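Local coordinates for protein YfnB (Bacillus subtilis, PDB 3ED5) that belongs to the haloacid dehalogenase-like hydrolases and probably acts as a phosphatase, perhaps a 5'-nucleotidase, on a substrate not yet established, at residues V14-A24 with Q132-L141; F33-M44 with A76-E84. One frame throughout, in Å; residues are numbered along the deposited sequence.

Contact 1: V14-A24 with Q132-L141. With FMT (formic acid), chain G.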
loop_
_atom_site.group_PDB
_atom_site.type_symbol
_atom_site.label_atom_id
_atom_site.label_comp_id
_atom_site.label_asym_id
_atom_site.label_seq_id
_atom_site.Cartn_x
_atom_site.Cartn_y
_atom_site.Cartn_z
ATOM N N VAL A 14 2.932 -0.738 2.255
ATOM C CA VAL A 14 3.012 0.566 2.941
ATOM C C VAL A 14 1.610 1.043 3.336
ATOM O O VAL A 14 1.274 1.202 4.527
ATOM C CB VAL A 14 3.697 1.649 2.038
ATOM C CG1 VAL A 14 3.735 3.025 2.744
ATOM C CG2 VAL A 14 5.179 1.247 1.743
ATOM N N ASP A 15 0.810 1.303 2.316
ATOM C CA ASP A 15 -0.425 2.081 2.544
ATOM C C ASP A 15 -1.521 1.273 3.224
ATOM O O ASP A 15 -1.940 0.221 2.733
ATOM C CB ASP A 15 -0.912 2.703 1.227
ATOM C CG ASP A 15 0.036 3.769 0.744
ATOM O OD1 ASP A 15 0.613 4.451 1.612
ATOM O OD2 ASP A 15 0.193 3.929 -0.479
ATOM N N ASP A 16 -1.959 1.810 4.348
ATOM C CA ASP A 16 -2.954 1.195 5.233
ATOM C C ASP A 16 -2.462 -0.134 5.777
ATOM O O ASP A 16 -3.257 -0.943 6.234
ATOM C CB ASP A 16 -4.317 1.067 4.544
ATOM C CG ASP A 16 -4.903 2.425 4.236
ATOM O OD1 ASP A 16 -4.751 3.334 5.088
ATOM O OD2 ASP A 16 -5.507 2.542 3.160
ATOM N N THR A 17 -1.133 -0.314 5.782
ATOM C CA THR A 17 -0.502 -1.464 6.446
ATOM C C THR A 17 0.360 -0.909 7.575
ATOM O O THR A 17 0.108 -1.227 8.734
ATOM C CB THR A 17 0.314 -2.306 5.441
ATOM O OG1 THR A 17 -0.572 -2.800 4.423
ATOM C CG2 THR A 17 0.973 -3.531 6.147
ATOM N N ILE A 18 1.318 -0.023 7.248
ATOM C CA ILE A 18 2.116 0.666 8.274
ATOM C C ILE A 18 1.913 2.189 8.301
ATOM O O ILE A 18 2.107 2.797 9.330
ATOM C CB ILE A 18 3.653 0.311 8.202
ATOM C CG1 ILE A 18 4.226 0.622 6.804
ATOM C CG2 ILE A 18 3.852 -1.149 8.623
ATOM C CD1 ILE A 18 5.754 0.241 6.579
ATOM N N LEU A 19 1.526 2.782 7.174
ATOM C CA LEU A 19 1.167 4.208 7.138
ATOM C C LEU A 19 -0.333 4.310 6.982
ATOM O O LEU A 19 -0.930 3.479 6.301
ATOM C CB LEU A 19 1.867 4.915 5.960
ATOM C CG LEU A 19 3.380 5.088 6.115
ATOM C CD1 LEU A 19 3.936 5.894 4.904
ATOM C CD2 LEU A 19 3.703 5.802 7.420
ATOM N N ASP A 20 -0.928 5.348 7.571
ATOM C CA ASP A 20 -2.372 5.515 7.525
ATOM C C ASP A 20 -2.679 6.303 6.237
ATOM O O ASP A 20 -2.765 7.542 6.250
ATOM C CB ASP A 20 -2.840 6.219 8.807
ATOM C CG ASP A 20 -4.374 6.413 8.877
ATOM O OD1 ASP A 20 -5.104 6.149 7.915
ATOM O OD2 ASP A 20 -4.834 6.839 9.932
ATOM N N PHE A 21 -2.799 5.563 5.126
ATOM C CA PHE A 21 -3.044 6.177 3.831
ATOM C C PHE A 21 -4.417 6.805 3.790
ATOM O O PHE A 21 -4.589 7.872 3.193
ATOM C CB PHE A 21 -2.932 5.168 2.692
ATOM C CG PHE A 21 -3.130 5.788 1.338
ATOM C CD1 PHE A 21 -2.069 6.450 0.703
ATOM C CD2 PHE A 21 -4.398 5.777 0.724
ATOM C CE1 PHE A 21 -2.243 7.041 -0.562
ATOM C CE2 PHE A 21 -4.578 6.381 -0.537
ATOM C CZ PHE A 21 -3.491 7.002 -1.178
ATOM N N GLN A 22 -5.383 6.182 4.459
ATOM C CA GLN A 22 -6.735 6.820 4.527
ATOM C C GLN A 22 -6.680 8.257 5.045
ATOM O O GLN A 22 -7.351 9.148 4.498
ATOM C CB GLN A 22 -7.685 5.987 5.396
ATOM C CG GLN A 22 -7.900 4.576 4.825
ATOM C CD GLN A 22 -8.401 4.624 3.405
ATOM O OE1 GLN A 22 -7.707 4.239 2.447
ATOM N NE2 GLN A 22 -9.598 5.129 3.246
ATOM N N ALA A 23 -5.922 8.476 6.115
ATOM C CA ALA A 23 -5.744 9.792 6.653
ATOM C C ALA A 23 -5.054 10.752 5.677
ATOM O O ALA A 23 -5.482 11.912 5.535
ATOM C CB ALA A 23 -5.021 9.752 8.018
ATOM N N ALA A 24 -3.964 10.294 5.062
ATOM C CA ALA A 24 -3.242 11.102 4.069
ATOM C C ALA A 24 -4.152 11.461 2.889
ATOM O O ALA A 24 -4.164 12.612 2.454
ATOM C CB ALA A 24 -1.975 10.366 3.559
ATOM N N GLN A 132 6.404 7.256 -1.698
ATOM C CA GLN A 132 6.584 6.258 -0.652
ATOM C C GLN A 132 7.882 6.517 0.102
ATOM O O GLN A 132 7.897 6.447 1.344
ATOM C CB GLN A 132 6.559 4.846 -1.268
ATOM C CG GLN A 132 5.226 4.467 -2.039
ATOM C CD GLN A 132 3.949 4.724 -1.235
ATOM O OE1 GLN A 132 3.621 5.875 -0.898
ATOM N NE2 GLN A 132 3.175 3.675 -1.010
ATOM N N TYR A 133 8.950 6.839 -0.630
ATOM C CA TYR A 133 10.227 7.178 -0.011
ATOM C C TYR A 133 10.039 8.374 0.946
ATOM O O TYR A 133 10.493 8.356 2.107
ATOM C CB TYR A 133 11.294 7.518 -1.061
ATOM C CG TYR A 133 12.085 6.298 -1.530
ATOM C CD1 TYR A 133 11.521 5.338 -2.366
ATOM C CD2 TYR A 133 13.403 6.112 -1.116
ATOM C CE1 TYR A 133 12.270 4.213 -2.814
ATOM C CE2 TYR A 133 14.160 4.998 -1.545
ATOM C CZ TYR A 133 13.586 4.064 -2.399
ATOM O OH TYR A 133 14.340 2.969 -2.814
ATOM N N LYS A 134 9.354 9.398 0.448
ATOM C CA LYS A 134 9.183 10.608 1.252
ATOM C C LYS A 134 8.377 10.362 2.529
ATOM O O LYS A 134 8.821 10.771 3.623
ATOM C CB LYS A 134 8.561 11.751 0.421
ATOM C CG LYS A 134 8.366 13.031 1.248
ATOM C CD LYS A 134 7.836 14.181 0.376
ATOM C CE LYS A 134 7.903 15.514 1.082
ATOM N NZ LYS A 134 7.083 15.522 2.333
ATOM N N ARG A 135 7.237 9.683 2.413
ATOM C CA ARG A 135 6.378 9.398 3.575
ATOM C C ARG A 135 7.056 8.433 4.565
ATOM O O ARG A 135 6.938 8.613 5.792
ATOM C CB ARG A 135 5.010 8.884 3.118
ATOM C CG ARG A 135 4.208 10.032 2.424
ATOM C CD ARG A 135 3.031 9.462 1.672
ATOM N NE ARG A 135 2.087 8.769 2.583
ATOM C CZ ARG A 135 1.631 7.525 2.431
ATOM N NH1 ARG A 135 2.014 6.757 1.404
ATOM N NH2 ARG A 135 0.758 7.049 3.319
ATOM N N LEU A 136 7.812 7.459 4.053
ATOM C CA LEU A 136 8.579 6.612 4.961
ATOM C C LEU A 136 9.674 7.401 5.684
ATOM O O LEU A 136 9.970 7.120 6.873
ATOM C CB LEU A 136 9.209 5.409 4.218
ATOM C CG LEU A 136 8.186 4.371 3.758
ATOM C CD1 LEU A 136 8.851 3.421 2.746
ATOM C CD2 LEU A 136 7.525 3.601 4.925
ATOM N N ARG A 137 10.323 8.326 4.989
ATOM C CA ARG A 137 11.354 9.146 5.646
ATOM C C ARG A 137 10.734 10.048 6.719
ATOM O O ARG A 137 11.234 10.129 7.839
ATOM C CB ARG A 137 12.142 9.989 4.646
ATOM C CG ARG A 137 13.151 9.191 3.846
ATOM C CD ARG A 137 14.153 10.117 3.145
ATOM N NE ARG A 137 15.214 9.339 2.502
ATOM C CZ ARG A 137 15.272 9.074 1.194
ATOM N NH1 ARG A 137 16.270 8.349 0.725
ATOM N NH2 ARG A 137 14.343 9.531 0.354
ATOM N N ASP A 138 9.662 10.746 6.345
ATOM C CA ASP A 138 9.060 11.724 7.235
ATOM C C ASP A 138 8.456 11.123 8.513
ATOM O O ASP A 138 8.429 11.796 9.548
ATOM C CB ASP A 138 7.957 12.514 6.482
ATOM C CG ASP A 138 8.516 13.417 5.356
ATOM O OD1 ASP A 138 9.736 13.674 5.284
ATOM O OD2 ASP A 138 7.702 13.948 4.543
ATOM N N SER A 139 7.981 9.879 8.436
ATOM C CA SER A 139 7.411 9.165 9.589
ATOM C C SER A 139 8.511 8.450 10.413
ATOM O O SER A 139 8.211 7.842 11.445
ATOM C CB SER A 139 6.421 8.095 9.091
ATOM O OG SER A 139 7.082 7.128 8.255
ATOM N N GLY A 140 9.745 8.503 9.929
ATOM C CA GLY A 140 10.886 7.812 10.606
ATOM C C GLY A 140 11.005 6.312 10.368
ATOM O O GLY A 140 11.854 5.671 11.002
ATOM N N LEU A 141 10.158 5.741 9.517
ATOM C CA LEU A 141 10.183 4.289 9.249
ATOM C C LEU A 141 11.295 3.877 8.307
ATOM O O LEU A 141 11.791 2.742 8.411
ATOM C CB LEU A 141 8.858 3.770 8.698
ATOM C CG LEU A 141 7.638 3.842 9.632
ATOM C CD1 LEU A 141 6.434 3.359 8.860
ATOM C CD2 LEU A 141 7.843 2.950 10.854
HETATM C C FMT G . 12.911 12.712 0.613
HETATM O O1 FMT G . 14.128 12.908 0.802
HETATM O O2 FMT G . 12.406 11.601 0.416
HETATM O O HOH W 1 0.968 6.321 -1.889
#

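Contact 2: F33-M44 with A76-E84. With FMT (formic acid), chain I.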
loop_
_atom_site.group_PDB
_atom_site.type_symbol
_atom_site.label_atom_id
_atom_site.label_comp_id
_atom_site.label_asym_id
_atom_site.label_seq_id
_atom_site.Cartn_x
_atom_site.Cartn_y
_atom_site.Cartn_z
ATOM N N PHE A 33 -9.668 19.985 -3.140
ATOM C CA PHE A 33 -10.969 20.622 -3.414
ATOM C C PHE A 33 -11.075 22.056 -2.907
ATOM O O PHE A 33 -11.733 22.906 -3.536
ATOM C CB PHE A 33 -12.095 19.737 -2.907
ATOM C CG PHE A 33 -12.441 18.634 -3.862
ATOM C CD1 PHE A 33 -11.563 17.567 -4.052
ATOM C CD2 PHE A 33 -13.619 18.676 -4.604
ATOM C CE1 PHE A 33 -11.857 16.547 -4.969
ATOM C CE2 PHE A 33 -13.928 17.672 -5.522
ATOM C CZ PHE A 33 -13.051 16.582 -5.691
ATOM N N GLU A 34 -10.404 22.336 -1.796
ATOM C CA GLU A 34 -10.280 23.719 -1.317
ATOM C C GLU A 34 -9.470 24.526 -2.340
ATOM O O GLU A 34 -9.845 25.634 -2.675
ATOM C CB GLU A 34 -9.605 23.774 0.063
ATOM C CG GLU A 34 -10.443 23.205 1.203
ATOM C CD GLU A 34 -9.798 23.390 2.587
ATOM O OE1 GLU A 34 -8.696 23.980 2.696
ATOM O OE2 GLU A 34 -10.412 22.935 3.573
ATOM N N ASP A 35 -8.367 23.961 -2.835
ATOM C CA ASP A 35 -7.526 24.631 -3.845
ATOM C C ASP A 35 -8.361 25.027 -5.068
ATOM O O ASP A 35 -8.221 26.148 -5.588
ATOM C CB ASP A 35 -6.336 23.744 -4.272
ATOM C CG ASP A 35 -5.435 24.430 -5.307
ATOM O OD1 ASP A 35 -4.605 25.267 -4.900
ATOM O OD2 ASP A 35 -5.545 24.131 -6.521
ATOM N N GLN A 36 -9.245 24.123 -5.492
ATOM C CA GLN A 36 -10.077 24.315 -6.685
ATOM C C GLN A 36 -11.371 25.068 -6.423
ATOM O O GLN A 36 -12.141 25.285 -7.351
ATOM C CB GLN A 36 -10.460 22.971 -7.272
ATOM C CG GLN A 36 -9.260 22.180 -7.763
ATOM C CD GLN A 36 -8.544 22.883 -8.903
ATOM O OE1 GLN A 36 -9.076 22.976 -9.999
ATOM N NE2 GLN A 36 -7.345 23.378 -8.648
ATOM N N ASN A 37 -11.622 25.401 -5.159
ATOM C CA ASN A 37 -12.879 26.010 -4.710
ATOM C C ASN A 37 -14.107 25.245 -5.154
ATOM O O ASN A 37 -15.067 25.841 -5.623
ATOM C CB ASN A 37 -12.989 27.459 -5.181
ATOM C CG ASN A 37 -11.822 28.290 -4.747
ATOM O OD1 ASN A 37 -11.482 28.336 -3.562
ATOM N ND2 ASN A 37 -11.174 28.943 -5.707
ATOM N N ILE A 38 -14.056 23.925 -5.020
ATOM C CA ILE A 38 -15.185 23.060 -5.344
ATOM C C ILE A 38 -15.634 22.365 -4.064
ATOM O O ILE A 38 -14.814 21.730 -3.389
ATOM C CB ILE A 38 -14.758 21.950 -6.344
ATOM C CG1 ILE A 38 -14.336 22.540 -7.680
ATOM C CG2 ILE A 38 -15.875 20.915 -6.527
ATOM C CD1 ILE A 38 -13.861 21.451 -8.677
ATOM N N PRO A 39 -16.932 22.460 -3.720
ATOM C CA PRO A 39 -17.408 21.769 -2.521
ATOM C C PRO A 39 -17.183 20.274 -2.711
ATOM O O PRO A 39 -17.436 19.775 -3.812
ATOM C CB PRO A 39 -18.911 22.108 -2.498
ATOM C CG PRO A 39 -19.000 23.398 -3.246
ATOM C CD PRO A 39 -18.011 23.254 -4.354
ATOM N N LEU A 40 -16.667 19.598 -1.681
ATOM C CA LEU A 40 -16.435 18.144 -1.719
ATOM C C LEU A 40 -17.569 17.493 -0.938
ATOM O O LEU A 40 -17.485 17.324 0.277
ATOM C CB LEU A 40 -15.064 17.779 -1.131
ATOM C CG LEU A 40 -14.678 16.274 -1.091
ATOM C CD1 LEU A 40 -14.798 15.626 -2.479
ATOM C CD2 LEU A 40 -13.302 16.079 -0.448
ATOM N N THR A 41 -18.643 17.172 -1.651
ATOM C CA THR A 41 -19.800 16.510 -1.067
ATOM C C THR A 41 -19.525 15.051 -0.695
ATOM O O THR A 41 -18.571 14.426 -1.202
ATOM C CB THR A 41 -21.002 16.580 -2.027
ATOM O OG1 THR A 41 -20.769 15.742 -3.163
ATOM C CG2 THR A 41 -21.210 18.025 -2.504
ATOM N N ASN A 42 -20.348 14.513 0.204
ATOM C CA ASN A 42 -20.282 13.084 0.521
ATOM C C ASN A 42 -20.410 12.214 -0.728
ATOM O O ASN A 42 -19.623 11.267 -0.897
ATOM C CB ASN A 42 -21.372 12.706 1.521
ATOM C CG ASN A 42 -21.083 13.216 2.905
ATOM O OD1 ASN A 42 -19.943 13.542 3.239
ATOM N ND2 ASN A 42 -22.122 13.289 3.732
ATOM N N ASP A 43 -21.366 12.559 -1.601
ATOM C CA ASP A 43 -21.582 11.806 -2.834
ATOM C C ASP A 43 -20.331 11.802 -3.680
ATOM O O ASP A 43 -19.913 10.735 -4.139
ATOM C CB ASP A 43 -22.773 12.322 -3.651
ATOM C CG ASP A 43 -24.110 12.035 -2.978
ATOM O OD1 ASP A 43 -24.124 11.286 -1.971
ATOM O OD2 ASP A 43 -25.147 12.573 -3.445
HETATM N N MSE A 44 -19.716 12.975 -3.861
HETATM C CA MSE A 44 -18.465 13.050 -4.638
HETATM C C MSE A 44 -17.309 12.247 -4.054
HETATM O O MSE A 44 -16.583 11.582 -4.794
HETATM C CB MSE A 44 -18.044 14.491 -4.899
HETATM C CG MSE A 44 -18.924 15.137 -5.917
HETATM SE SE MSE A 44 -18.740 17.109 -6.001
HETATM C CE MSE A 44 -17.186 17.125 -7.128
ATOM N N ALA A 76 -11.988 12.107 -14.472
ATOM C CA ALA A 76 -13.187 11.219 -14.521
ATOM C C ALA A 76 -14.229 11.653 -13.492
ATOM O O ALA A 76 -15.429 11.721 -13.796
ATOM C CB ALA A 76 -12.797 9.760 -14.285
ATOM N N LEU A 77 -13.774 11.969 -12.281
ATOM C CA LEU A 77 -14.705 12.417 -11.235
ATOM C C LEU A 77 -15.307 13.779 -11.575
ATOM O O LEU A 77 -16.550 13.928 -11.663
ATOM C CB LEU A 77 -13.969 12.499 -9.894
ATOM C CG LEU A 77 -14.802 12.997 -8.713
ATOM C CD1 LEU A 77 -15.855 11.950 -8.324
ATOM C CD2 LEU A 77 -13.851 13.345 -7.545
ATOM N N LEU A 78 -14.457 14.789 -11.784
ATOM C CA LEU A 78 -15.008 16.148 -11.968
ATOM C C LEU A 78 -15.798 16.323 -13.252
ATOM O O LEU A 78 -16.788 17.071 -13.269
ATOM C CB LEU A 78 -13.921 17.229 -11.828
ATOM C CG LEU A 78 -13.269 17.282 -10.439
ATOM C CD1 LEU A 78 -12.098 18.239 -10.422
ATOM C CD2 LEU A 78 -14.271 17.643 -9.368
ATOM N N LYS A 79 -15.416 15.633 -14.322
ATOM C CA LYS A 79 -16.165 15.737 -15.600
ATOM C C LYS A 79 -17.662 15.350 -15.500
ATOM O O LYS A 79 -18.539 16.032 -16.076
ATOM C CB LYS A 79 -15.473 14.903 -16.690
ATOM C CG LYS A 79 -16.010 15.112 -18.101
ATOM C CD LYS A 79 -15.583 13.976 -19.029
ATOM C CE LYS A 79 -14.089 13.853 -19.168
ATOM N NZ LYS A 79 -13.790 12.500 -19.754
ATOM N N GLU A 80 -17.966 14.331 -14.689
ATOM C CA GLU A 80 -19.336 13.844 -14.585
ATOM C C GLU A 80 -20.182 14.745 -13.676
ATOM O O GLU A 80 -21.413 14.709 -13.726
ATOM C CB GLU A 80 -19.351 12.372 -14.135
ATOM C CG GLU A 80 -19.054 12.160 -12.686
ATOM C CD GLU A 80 -19.222 10.673 -12.269
ATOM O OE1 GLU A 80 -18.799 10.318 -11.151
ATOM O OE2 GLU A 80 -19.811 9.904 -13.046
ATOM N N TYR A 81 -19.502 15.571 -12.877
ATOM C CA TYR A 81 -20.135 16.658 -12.096
ATOM C C TYR A 81 -20.113 17.997 -12.850
ATOM O O TYR A 81 -20.486 19.053 -12.296
ATOM C CB TYR A 81 -19.535 16.733 -10.663
ATOM C CG TYR A 81 -19.934 15.508 -9.841
ATOM C CD1 TYR A 81 -19.112 14.380 -9.750
ATOM C CD2 TYR A 81 -21.200 15.455 -9.230
ATOM C CE1 TYR A 81 -19.535 13.253 -9.054
ATOM C CE2 TYR A 81 -21.612 14.341 -8.519
ATOM C CZ TYR A 81 -20.796 13.256 -8.434
ATOM O OH TYR A 81 -21.275 12.174 -7.723
ATOM N N GLY A 82 -19.764 17.953 -14.135
ATOM C CA GLY A 82 -19.920 19.106 -15.039
ATOM C C GLY A 82 -18.750 20.078 -15.099
ATOM O O GLY A 82 -18.890 21.173 -15.657
ATOM N N TYR A 83 -17.610 19.705 -14.515
ATOM C CA TYR A 83 -16.398 20.544 -14.534
ATOM C C TYR A 83 -15.417 20.075 -15.607
ATOM O O TYR A 83 -15.102 18.872 -15.681
ATOM C CB TYR A 83 -15.667 20.517 -13.178
ATOM C CG TYR A 83 -16.476 20.935 -11.955
ATOM C CD1 TYR A 83 -16.573 22.287 -11.567
ATOM C CD2 TYR A 83 -17.127 19.985 -11.167
ATOM C CE1 TYR A 83 -17.309 22.657 -10.424
ATOM C CE2 TYR A 83 -17.858 20.340 -10.031
ATOM C CZ TYR A 83 -17.947 21.684 -9.669
ATOM O OH TYR A 83 -18.673 22.022 -8.549
ATOM N N GLU A 84 -14.907 21.010 -16.418
ATOM C CA GLU A 84 -13.831 20.707 -17.361
ATOM C C GLU A 84 -12.507 20.826 -16.607
ATOM O O GLU A 84 -12.117 21.931 -16.193
ATOM C CB GLU A 84 -13.880 21.636 -18.586
ATOM C CG GLU A 84 -14.740 21.091 -19.729
ATOM C CD GLU A 84 -16.034 20.470 -19.241
ATOM O OE1 GLU A 84 -17.004 21.220 -19.010
ATOM O OE2 GLU A 84 -16.078 19.227 -19.087
HETATM C C FMT I . -22.484 16.468 -5.595
HETATM O O1 FMT I . -23.006 15.775 -4.714
HETATM O O2 FMT I . -23.072 17.264 -6.342
HETATM O O HOH W 2 -19.581 20.407 -5.653
#

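Contact 1: V14-A24 with Q132-L141
Asp15 meets Arg135 and Gln132 with both oxygens of its carboxylate. It is the second aspartate of the DxDxT motif of HAD hydrolases (Asp13 to Thr17), the position serving as general acid-base in relatives. The salt bridge is carried chiefly by Arg135 NH1, 2.7 Å from Asp15 OD1 in the guanidinium plane and on the syn lone pair of OD1; NH2 contributes a weak second bond to the same oxygen. Gln132 NE2 reaches Asp15 OD2 at 3.0 Å from above the carboxylate plane, and a water donates to OD2 and to Gln132 OE1. OE1 also takes a weak bond from Arg135 NH1. The Arg135 chain bends at chi3 (62°), turning the guanidinium to Asp15, while NE bonds to Gly101 O. Round the guanidinium, Leu19 CD1 sits over the centre of one face, 3.7 Å above the plane, and Arg135 NH2 lies at the edge of the Phe21 ring. In the apolar group Ile18 and Leu19 pack on Leu136, and Ile18 CD1 and Leu19 CD2 each lie 3.9 Å from Leu141 CD1. The contact joins the loop after strand 9-12 and the start of helix 21-35 to helix 129-138; Val14 also packs on Ile123 of strand 120-125.

Contact 2: F33-M44 with A76-E84
Met44, present as selenomethionine, lies across the ring of Tyr81. Its CG stands over one face, 3.6 Å from the ring centroid, in a CH-pi contact; SE is 4.5 Å from the same centroid, a Met-aromatic contact. A bend at chi3 (83°) then carries CE to Leu78 CD2, 3.7 Å away in one of the two modelled Leu78 conformers. Ile38 covers a second tyrosine: its CD1 is 4.0 Å from the centroid of the Tyr83 ring, 8° off the normal, and meets that same Leu78 conformer tip to tip. Phe33 brings the edge of its ring to Leu77, CZ to CD2 3.8 Å, while Leu40 CD1 lies over one of its faces. No direct hydrogen bond crosses this apolar seam. One step out, capping and Schellman turns fix the helix ends. Thr41 N-caps helix 42-60, its OG1 accepting from Met44 N at 3.0 Å. Gly82 is the C' residue of the Schellman motif ending helix 66-80; Asn37 takes the matching place after helix 21-35. In this all-helical region, consistent with a HAD cap, the turn between helices 21-35 and 42-60 is tied to the end of helix 66-80, with Leu78 against Leu90 of helix 87-98.

Helix 21-35 runs between the two contacts: its first turn belongs to contact 1 and its last to contact 2. Their centres lie 26 Å apart, the nearest atoms about 10 Å, and they do not touch. Contact 2 is nested in the chain between the segments of contact 1, within the largely helical insertion, whereas contact 1 lies beside the parallel sheet, where the helical part leaves it. Only contact 1 is beside the probable active site: the Asp15 side chain is about 5 Å from that of Asp13, the nucleophile by similarity, and about 3 Å from a formic acid, probably from the crystallisation liquor. Contact 2 is packing at the distant end of the helical part.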